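Local coordinates for glycosyl hydrolase, family 38 (Enterococcus faecalis, PDB 5KBP), which probably hydrolyses alpha-mannosidic bonds in carbohydrates, as expected of a bacterial member of glycoside hydrolase family 38, at residues Y25-M30 against D63-V67; H53-I59 against I86-L92; S397-E401 against V453-T457. One frame throughout, in Å; residues are numbered along the deposited sequence.

Contacts 1 and 2 belong together, both in the N-terminal family 38 region, with centres about 15 Å apart. Their segments alternate along the chain, and helix 59-65 connects them: it starts at Ile59 in contact 2 and carries Asp63 in contact 1. Contact 1 also lies against the second subunit, whereas contact 2 is buried within one chain. Contact 3 is remote, its centre about 57 Å from that of contact 1 and about 54 Å from that of contact 2, where the chain passes from helix 362-393 into the beta-rich C-terminal part. All three are away from Phe253 and Tyr256, the calcium-binding residues of this protein; no calcium is bound to this chain in the model.

Contact 1. Residues Y25-M30 against D63-V67; sequences YEEHHM and DYLQV
His29, on the first turns of helix 25-45, reaches across to the backbone of Asp63 and holds helix 59-65 against its own helix. Its CB sits 3.9 Å above the ring plane of Tyr25, toward the rim of that ring. With CG anti to the backbone N (chi1 -172°), the imidazole heads for the second segment, and the Tyr25 OH hangs 3.6 Å above the centre of one imidazole face.

Going round the ring, His29 ND1 donates to OE2 of Glu26, three residues earlier on the same helix, at 3.0 Å. The proton arrives on the syn side of the carboxylate but well out of its plane. CD2 passes the Asp63 carbonyl oxygen. Two side chains approach His29 CE1 obliquely, with Gln66 NE2 at 3.2 Å and Val67 CG2 at 3.4 Å. At the far end His29 NE2 donates to Asp63 O over 2.6 Å. This bond is nearly straight (167°) and lies in the imidazole plane, yet it meets the carbonyl from above its own plane.

Beside the histidine, Met30 folds back so that its CE rests 4.1 Å from Val67 CG2. The Asp63 carboxylate is engaged by Arg19 in a salt bridge, and Glu26 OE1 is hydrogen-bonded to Tyr342 OH of the second subunit, so that subunit touches the far carboxylate oxygen of the histidine's partner.

One bond within the helix and one across to the other segment together fix the rotation of the ring. Both nitrogens facing acceptors, one a carboxylate and one a carbonyl, is consistent with a protonated ring, which the Glu26 carboxylate would favour.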
loop_
_atom_site.group_PDB
_atom_site.type_symbol
_atom_site.label_atom_id
_atom_site.label_comp_id
_atom_site.label_asym_id
_atom_site.label_seq_id
_atom_site.Cartn_x
_atom_site.Cartn_y
_atom_site.Cartn_z
ATOM N N TYR A 25 10.422 2.360 1.727
ATOM C CA TYR A 25 10.415 1.565 2.954
ATOM C C TYR A 25 11.304 0.334 2.841
ATOM O O TYR A 25 12.111 0.050 3.734
ATOM C CB TYR A 25 8.989 1.146 3.310
ATOM C CG TYR A 25 8.964 0.014 4.313
ATOM C CD1 TYR A 25 9.316 0.232 5.637
ATOM C CD2 TYR A 25 8.612 -1.276 3.931
ATOM C CE1 TYR A 25 9.309 -0.798 6.559
ATOM C CE2 TYR A 25 8.602 -2.315 4.848
ATOM C CZ TYR A 25 8.952 -2.069 6.161
ATOM O OH TYR A 25 8.944 -3.094 7.081
ATOM N N GLU A 26 11.172 -0.414 1.743
ATOM C CA GLU A 26 11.897 -1.673 1.628
ATOM C C GLU A 26 13.399 -1.459 1.491
ATOM O O GLU A 26 14.181 -2.347 1.845
ATOM C CB GLU A 26 11.362 -2.485 0.450
ATOM C CG GLU A 26 9.953 -3.027 0.655
ATOM C CD GLU A 26 9.863 -4.075 1.758
ATOM O OE1 GLU A 26 8.731 -4.396 2.175
ATOM O OE2 GLU A 26 10.915 -4.583 2.205
ATOM N N GLU A 27 13.822 -0.298 0.982
ATOM C CA GLU A 27 15.250 0.004 0.947
ATOM C C GLU A 27 15.816 0.109 2.358
ATOM O O GLU A 27 16.893 -0.427 2.644
ATOM C CB GLU A 27 15.498 1.291 0.161
ATOM C CG GLU A 27 15.158 1.199 -1.324
ATOM C CD GLU A 27 16.224 0.478 -2.129
ATOM O OE1 GLU A 27 17.348 0.315 -1.612
ATOM O OE2 GLU A 27 15.939 0.076 -3.277
ATOM N N HIS A 28 15.100 0.791 3.257
ATOM C CA HIS A 28 15.486 0.786 4.664
ATOM C C HIS A 28 15.314 -0.600 5.273
ATOM O O HIS A 28 16.132 -1.031 6.093
ATOM C CB HIS A 28 14.662 1.806 5.449
ATOM C CG HIS A 28 14.937 3.230 5.080
ATOM N ND1 HIS A 28 16.150 3.839 5.317
ATOM C CD2 HIS A 28 14.149 4.169 4.507
ATOM C CE1 HIS A 28 16.100 5.091 4.897
ATOM N NE2 HIS A 28 14.896 5.317 4.404
ATOM N N HIS A 29 14.253 -1.310 4.882
ATOM C CA HIS A 29 13.952 -2.603 5.488
ATOM C C HIS A 29 15.038 -3.627 5.189
ATOM O O HIS A 29 15.439 -4.392 6.074
ATOM C CB HIS A 29 12.595 -3.105 4.995
ATOM C CG HIS A 29 12.116 -4.337 5.696
ATOM N ND1 HIS A 29 11.152 -5.165 5.164
ATOM C CD2 HIS A 29 12.463 -4.879 6.888
ATOM C CE1 HIS A 29 10.927 -6.166 5.997
ATOM N NE2 HIS A 29 11.710 -6.017 7.050
ATOM N N MET A 30 15.526 -3.661 3.946
ATOM C CA MET A 30 16.582 -4.606 3.601
ATOM C C MET A 30 17.889 -4.272 4.309
ATOM O O MET A 30 18.710 -5.167 4.545
ATOM C CB MET A 30 16.787 -4.640 2.087
ATOM C CG MET A 30 15.606 -5.194 1.305
ATOM S SD MET A 30 15.149 -6.873 1.780
ATOM C CE MET A 30 13.712 -6.568 2.809
ATOM N N ASP A 63 9.765 -6.873 11.978
ATOM C CA ASP A 63 10.204 -6.587 10.617
ATOM C C ASP A 63 11.349 -7.494 10.190
ATOM O O ASP A 63 11.491 -7.792 9.000
ATOM C CB ASP A 63 10.618 -5.121 10.493
ATOM C CG ASP A 63 9.465 -4.166 10.733
ATOM O OD1 ASP A 63 8.304 -4.569 10.516
ATOM O OD2 ASP A 63 9.722 -3.009 11.130
ATOM N N TYR A 64 12.170 -7.942 11.142
ATOM C CA TYR A 64 13.286 -8.820 10.811
ATOM C C TYR A 64 12.818 -10.246 10.549
ATOM O O TYR A 64 13.306 -10.903 9.624
ATOM C CB TYR A 64 14.319 -8.796 11.939
ATOM C CG TYR A 64 15.488 -9.741 11.742
ATOM C CD1 TYR A 64 16.503 -9.444 10.841
ATOM C CD2 TYR A 64 15.582 -10.921 12.467
ATOM C CE1 TYR A 64 17.576 -10.302 10.664
ATOM C CE2 TYR A 64 16.652 -11.786 12.296
ATOM C CZ TYR A 64 17.645 -11.470 11.393
ATOM O OH TYR A 64 18.712 -12.325 11.219
ATOM N N LEU A 65 11.868 -10.736 11.346
ATOM C CA LEU A 65 11.435 -12.122 11.233
ATOM C C LEU A 65 10.481 -12.361 10.073
ATOM O O LEU A 65 10.310 -13.512 9.659
ATOM C CB LEU A 65 10.781 -12.579 12.538
ATOM C CG LEU A 65 11.745 -12.746 13.711
ATOM C CD1 LEU A 65 11.037 -13.410 14.872
ATOM C CD2 LEU A 65 12.962 -13.552 13.291
ATOM N N GLN A 66 9.854 -11.314 9.534
ATOM C CA GLN A 66 9.010 -11.521 8.364
ATOM C C GLN A 66 9.832 -11.766 7.106
ATOM O O GLN A 66 9.302 -12.311 6.131
ATOM C CB GLN A 66 8.060 -10.335 8.162
ATOM C CG GLN A 66 8.709 -9.057 7.666
ATOM C CD GLN A 66 7.689 -8.081 7.111
ATOM O OE1 GLN A 66 6.605 -8.479 6.681
ATOM N NE2 GLN A 66 8.027 -6.799 7.121
ATOM N N VAL A 67 11.108 -11.386 7.113
ATOM C CA VAL A 67 12.014 -11.719 6.015
ATOM C C VAL A 67 12.824 -12.972 6.323
ATOM O O VAL A 67 13.069 -13.790 5.433
ATOM C CB VAL A 67 12.936 -10.523 5.705
ATOM C CG1 VAL A 67 13.831 -10.840 4.517
ATOM C CG2 VAL A 67 12.115 -9.288 5.423
#

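Contact 2. Residues H53-I59 against I86-L92; sequences HLDGQTI and IGPFYIL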
loop_
_atom_site.group_PDB
_atom_site.type_symbol
_atom_site.label_atom_id
_atom_site.label_comp_id
_atom_site.label_asym_id
_atom_site.label_seq_id
_atom_site.Cartn_x
_atom_site.Cartn_y
_atom_site.Cartn_z
ATOM N N HIS A 53 21.125 -2.029 22.152
ATOM C CA HIS A 53 19.829 -1.416 22.410
ATOM C C HIS A 53 19.072 -1.272 21.095
ATOM O O HIS A 53 19.514 -0.550 20.192
ATOM C CB HIS A 53 20.000 -0.060 23.088
ATOM C CG HIS A 53 18.726 0.506 23.631
ATOM N ND1 HIS A 53 18.048 1.536 23.016
ATOM C CD2 HIS A 53 18.006 0.185 24.731
ATOM C CE1 HIS A 53 16.966 1.826 23.715
ATOM N NE2 HIS A 53 16.917 1.021 24.762
ATOM N N LEU A 54 17.929 -1.944 20.991
ATOM C CA LEU A 54 17.187 -2.028 19.734
ATOM C C LEU A 54 16.231 -0.852 19.552
ATOM O O LEU A 54 15.059 -1.021 19.218
ATOM C CB LEU A 54 16.443 -3.355 19.659
ATOM C CG LEU A 54 16.264 -3.911 18.247
ATOM C CD1 LEU A 54 17.619 -4.085 17.571
ATOM C CD2 LEU A 54 15.491 -5.221 18.276
ATOM N N ASP A 55 16.739 0.358 19.784
ATOM C CA ASP A 55 16.059 1.605 19.437
ATOM C C ASP A 55 14.707 1.761 20.132
ATOM O O ASP A 55 13.840 2.495 19.648
ATOM C CB ASP A 55 15.894 1.727 17.918
ATOM C CG ASP A 55 15.765 3.163 17.460
ATOM O OD1 ASP A 55 16.215 4.063 18.199
ATOM O OD2 ASP A 55 15.219 3.396 16.360
ATOM N N GLY A 56 14.500 1.082 21.259
ATOM C CA GLY A 56 13.295 1.281 22.042
ATOM C C GLY A 56 11.999 0.831 21.405
ATOM O O GLY A 56 10.930 1.132 21.943
ATOM N N GLN A 57 12.054 0.109 20.287
ATOM C CA GLN A 57 10.861 -0.297 19.555
ATOM C C GLN A 57 10.917 -1.790 19.269
ATOM O O GLN A 57 11.940 -2.298 18.799
ATOM C CB GLN A 57 10.731 0.493 18.249
ATOM C CG GLN A 57 12.045 0.664 17.505
ATOM C CD GLN A 57 11.873 1.349 16.167
ATOM O OE1 GLN A 57 10.842 1.208 15.511
ATOM N NE2 GLN A 57 12.884 2.105 15.756
ATOM N N THR A 58 9.815 -2.487 19.547
ATOM C CA THR A 58 9.741 -3.929 19.345
ATOM C C THR A 58 9.419 -4.318 17.907
ATOM O O THR A 58 9.595 -5.489 17.549
ATOM C CB THR A 58 8.687 -4.540 20.274
ATOM O OG1 THR A 58 7.401 -3.992 19.959
ATOM C CG2 THR A 58 9.012 -4.240 21.730
ATOM N N ILE A 59 8.954 -3.378 17.078
ATOM C CA ILE A 59 8.594 -3.714 15.703
ATOM C C ILE A 59 9.812 -4.119 14.883
ATOM O O ILE A 59 9.662 -4.744 13.826
ATOM C CB ILE A 59 7.855 -2.536 15.036
ATOM C CG1 ILE A 59 7.036 -3.025 13.838
ATOM C CG2 ILE A 59 8.838 -1.460 14.601
ATOM C CD1 ILE A 59 6.312 -1.918 13.102
ATOM N N ILE A 86 15.162 -4.782 24.149
ATOM C CA ILE A 86 13.986 -4.474 23.347
ATOM C C ILE A 86 13.010 -3.633 24.161
ATOM O O ILE A 86 13.033 -3.618 25.395
ATOM C CB ILE A 86 13.293 -5.753 22.837
ATOM C CG1 ILE A 86 12.753 -6.566 24.015
ATOM C CG2 ILE A 86 14.261 -6.589 22.014
ATOM C CD1 ILE A 86 11.872 -7.724 23.611
ATOM N N GLY A 87 12.134 -2.930 23.444
ATOM C CA GLY A 87 11.065 -2.180 24.060
ATOM C C GLY A 87 11.530 -0.875 24.671
ATOM O O GLY A 87 12.677 -0.455 24.495
ATOM N N PRO A 88 10.648 -0.218 25.440
ATOM C CA PRO A 88 9.329 -0.735 25.822
ATOM C C PRO A 88 8.191 -0.380 24.867
ATOM O O PRO A 88 7.046 -0.735 25.142
ATOM C CB PRO A 88 9.096 -0.073 27.177
ATOM C CG PRO A 88 9.761 1.264 27.032
ATOM C CD PRO A 88 10.939 1.068 26.097
ATOM N N PHE A 89 8.494 0.311 23.774
ATOM C CA PHE A 89 7.476 0.765 22.840
ATOM C C PHE A 89 7.368 -0.190 21.656
ATOM O O PHE A 89 8.223 -1.049 21.429
ATOM C CB PHE A 89 7.784 2.183 22.343
ATOM C CG PHE A 89 7.763 3.230 23.420
ATOM C CD1 PHE A 89 7.121 3.002 24.626
ATOM C CD2 PHE A 89 8.384 4.452 23.220
ATOM C CE1 PHE A 89 7.104 3.971 25.614
ATOM C CE2 PHE A 89 8.370 5.425 24.202
ATOM C CZ PHE A 89 7.729 5.184 25.400
ATOM N N TYR A 90 6.285 -0.027 20.892
ATOM C CA TYR A 90 6.141 -0.754 19.637
ATOM C C TYR A 90 6.843 -0.017 18.502
ATOM O O TYR A 90 7.575 -0.625 17.715
ATOM C CB TYR A 90 4.657 -0.958 19.326
ATOM C CG TYR A 90 4.371 -1.635 18.004
ATOM C CD1 TYR A 90 4.636 -2.987 17.819
ATOM C CD2 TYR A 90 3.822 -0.925 16.945
ATOM C CE1 TYR A 90 4.371 -3.610 16.610
ATOM C CE2 TYR A 90 3.553 -1.538 15.735
ATOM C CZ TYR A 90 3.829 -2.879 15.573
ATOM O OH TYR A 90 3.561 -3.491 14.370
ATOM N N ILE A 91 6.635 1.296 18.414
ATOM C CA ILE A 91 7.330 2.154 17.463
ATOM C C ILE A 91 7.745 3.428 18.188
ATOM O O ILE A 91 7.273 3.728 19.287
ATOM C CB ILE A 91 6.464 2.486 16.227
ATOM C CG1 ILE A 91 5.045 2.884 16.648
ATOM C CG2 ILE A 91 6.423 1.308 15.269
ATOM C CD1 ILE A 91 4.841 4.372 16.839
ATOM N N LEU A 92 8.644 4.178 17.557
ATOM C CA LEU A 92 9.054 5.489 18.048
ATOM C C LEU A 92 8.206 6.540 17.340
ATOM O O LEU A 92 8.414 6.818 16.155
ATOM C CB LEU A 92 10.541 5.725 17.805
ATOM C CG LEU A 92 11.514 4.735 18.445
ATOM C CD1 LEU A 92 12.944 5.245 18.311
ATOM C CD2 LEU A 92 11.153 4.478 19.902
HETATM O O HOH W 1 14.373 1.809 25.825
HETATM O O HOH W 2 15.144 -1.170 22.890
#
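A type I' beta turn, Leu54 to Gln57, is laid against the loop 86-92 in the alpha/beta N-terminal part of the enzyme. Each loop follows a short strand and runs on toward a helix. Their backbones meet in a single beta bridge, Gln57 with Phe89. Gly56 O receives the N-H of Phe89 at 3.2 Å, and Thr58 N returns a bond to Phe89 O at 2.9 Å. One residue further, Ile59 N donates to Tyr90 O at 3.1 Å, in the carbonyl plane, so the first turn of helix 59-65 begins tied to the other loop.

Gly56 and Gly87, both at positive phi, allow the chains to close up, and a cis peptide leads from Gly87 into Pro88. The Gly56 CA-H points at Gly87 O, which also takes protons from two waters. One of these waters accepts from Gly56 N and the other sits at the in-plane edge of His53, by NE2.

Among the side chains, Gln57 NE2 reaches Asp55 OD2 at 2.7 Å, meeting it from above the carboxylate plane. Both groups also hold the backbone of Trp17: Asp55 OD2 accepts from its N, and Gln57 NE2 donates to its O. Trp17 lies in the loop after strand 7-13, in a His-Trp-Asp sequence whose counterpart in family relatives contributes to the metal site. Leu92 packs against the turn, with CD1 3.2 Å from Asp55 O.

At the other end, chi1 of 177° turns the Tyr90 ring back beneath Ile59. Ile59 CB stands over one face, 4.2 Å from the ring centroid, and Ile59 CD1 runs on to 3.6 Å from Tyr90 CZ.

Contact 3. Residues S397-E401 against V453-T457; sequences SVFPE and VIDPT
Apolar contacts carry most of this join between Val398-Pro400 and Ile454-Pro456. Pro400 and Ile454 reach toward each other, CD of the proline 3.7 Å from CD1 of the isoleucine. Phe399 and Pro456 lie side by side and point the same way, with Phe399 CE1 4.1 Å from Pro456 CD. Val398 crosses Pro456 at a slant, its CG2 4.1 Å from Pro456 CB. The same valine also covers its neighbour: Val398 CG1 stands above the centre of one face of the Phe399 ring.

Contacts with backbone oxygens come second. The ring edge of Phe399 meets Asp455 O in plane, CE1 lying 3.5 Å away, because chi1 of -63° sets CG anti to the carbonyl carbon and swings the ring toward the loop that follows strand 451-454. Val398 CG2 comes within 3.3 Å of Pro456 O.

Hydrogen bonds belong to the surroundings. Phe399 O accepts from Arg810 NE, and Ile454 pairs by backbone with Ala508 of strand 503-511, on which Phe399 also rests.

With no hydrogen bond between the two segments, shape and apolar burial hold the linker after helix 362-393 to the end of strand 451-454 and the turn that follows it, while Arg810 takes the carbonyl of Phe399.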
loop_
_atom_site.group_PDB
_atom_site.type_symbol
_atom_site.label_atom_id
_atom_site.label_comp_id
_atom_site.label_asym_id
_atom_site.label_seq_id
_atom_site.Cartn_x
_atom_site.Cartn_y
_atom_site.Cartn_z
ATOM N N SER A 397 -39.712 -6.325 18.411
ATOM C CA SER A 397 -41.114 -6.713 18.309
ATOM C C SER A 397 -42.047 -5.712 18.975
ATOM O O SER A 397 -43.265 -5.806 18.786
ATOM C CB SER A 397 -41.320 -8.101 18.919
ATOM O OG SER A 397 -40.927 -8.127 20.281
ATOM N N VAL A 398 -41.506 -4.764 19.745
ATOM C CA VAL A 398 -42.332 -3.729 20.358
ATOM C C VAL A 398 -42.956 -2.834 19.291
ATOM O O VAL A 398 -44.046 -2.283 19.490
ATOM C CB VAL A 398 -41.490 -2.926 21.369
ATOM C CG1 VAL A 398 -40.267 -2.322 20.689
ATOM C CG2 VAL A 398 -42.328 -1.850 22.052
ATOM N N PHE A 399 -42.295 -2.686 18.145
ATOM C CA PHE A 399 -42.831 -1.885 17.056
ATOM C C PHE A 399 -43.939 -2.645 16.327
ATOM O O PHE A 399 -43.960 -3.880 16.331
ATOM C CB PHE A 399 -41.722 -1.513 16.077
ATOM C CG PHE A 399 -40.646 -0.655 16.679
ATOM C CD1 PHE A 399 -40.952 0.583 17.222
ATOM C CD2 PHE A 399 -39.328 -1.079 16.697
ATOM C CE1 PHE A 399 -39.966 1.378 17.772
ATOM C CE2 PHE A 399 -38.337 -0.289 17.247
ATOM C CZ PHE A 399 -38.656 0.942 17.787
ATOM N N PRO A 400 -44.876 -1.934 15.702
ATOM C CA PRO A 400 -45.966 -2.615 14.995
ATOM C C PRO A 400 -45.456 -3.383 13.786
ATOM O O PRO A 400 -44.342 -3.176 13.301
ATOM C CB PRO A 400 -46.889 -1.467 14.573
ATOM C CG PRO A 400 -45.995 -0.277 14.504
ATOM C CD PRO A 400 -45.001 -0.468 15.616
ATOM N N GLU A 401 -46.300 -4.288 13.300
ATOM C CA GLU A 401 -45.946 -5.103 12.148
ATOM C C GLU A 401 -45.805 -4.241 10.898
ATOM O O GLU A 401 -46.403 -3.166 10.786
ATOM C CB GLU A 401 -46.992 -6.196 11.930
ATOM C CG GLU A 401 -46.899 -7.341 12.930
ATOM C CD GLU A 401 -48.113 -8.247 12.901
ATOM O OE1 GLU A 401 -49.247 -7.726 12.960
ATOM O OE2 GLU A 401 -47.933 -9.480 12.817
ATOM N N VAL A 453 -41.852 8.496 11.813
ATOM C CA VAL A 453 -40.926 7.930 12.790
ATOM C C VAL A 453 -41.637 7.804 14.129
ATOM O O VAL A 453 -42.324 8.733 14.570
ATOM C CB VAL A 453 -39.662 8.796 12.917
ATOM C CG1 VAL A 453 -38.689 8.178 13.914
ATOM C CG2 VAL A 453 -39.007 8.970 11.561
ATOM N N ILE A 454 -41.476 6.653 14.781
ATOM C CA ILE A 454 -42.076 6.405 16.083
ATOM C C ILE A 454 -41.042 5.775 17.003
ATOM O O ILE A 454 -40.094 5.123 16.554
ATOM C CB ILE A 454 -43.329 5.505 15.992
ATOM C CG1 ILE A 454 -42.981 4.160 15.350
ATOM C CG2 ILE A 454 -44.449 6.209 15.235
ATOM C CD1 ILE A 454 -44.092 3.139 15.451
ATOM N N ASP A 455 -41.236 5.976 18.304
ATOM C CA ASP A 455 -40.392 5.405 19.346
ATOM C C ASP A 455 -41.002 4.075 19.782
ATOM O O ASP A 455 -42.068 3.705 19.273
ATOM C CB ASP A 455 -40.261 6.395 20.509
ATOM C CG ASP A 455 -41.551 6.566 21.283
ATOM O OD1 ASP A 455 -42.637 6.425 20.680
ATOM O OD2 ASP A 455 -41.477 6.845 22.497
ATOM N N PRO A 456 -40.369 3.314 20.685
ATOM C CA PRO A 456 -40.996 2.057 21.132
ATOM C C PRO A 456 -42.389 2.235 21.713
ATOM O O PRO A 456 -43.214 1.318 21.607
ATOM C CB PRO A 456 -40.010 1.532 22.183
ATOM C CG PRO A 456 -38.702 2.074 21.754
ATOM C CD PRO A 456 -38.986 3.433 21.187
ATOM N N THR A 457 -42.679 3.383 22.327
ATOM C CA THR A 457 -44.022 3.625 22.842
ATOM C C THR A 457 -45.043 3.732 21.716
ATOM O O THR A 457 -46.197 3.317 21.882
ATOM C CB THR A 457 -44.032 4.897 23.692
ATOM O OG1 THR A 457 -43.132 4.741 24.796
ATOM C CG2 THR A 457 -45.430 5.192 24.222
#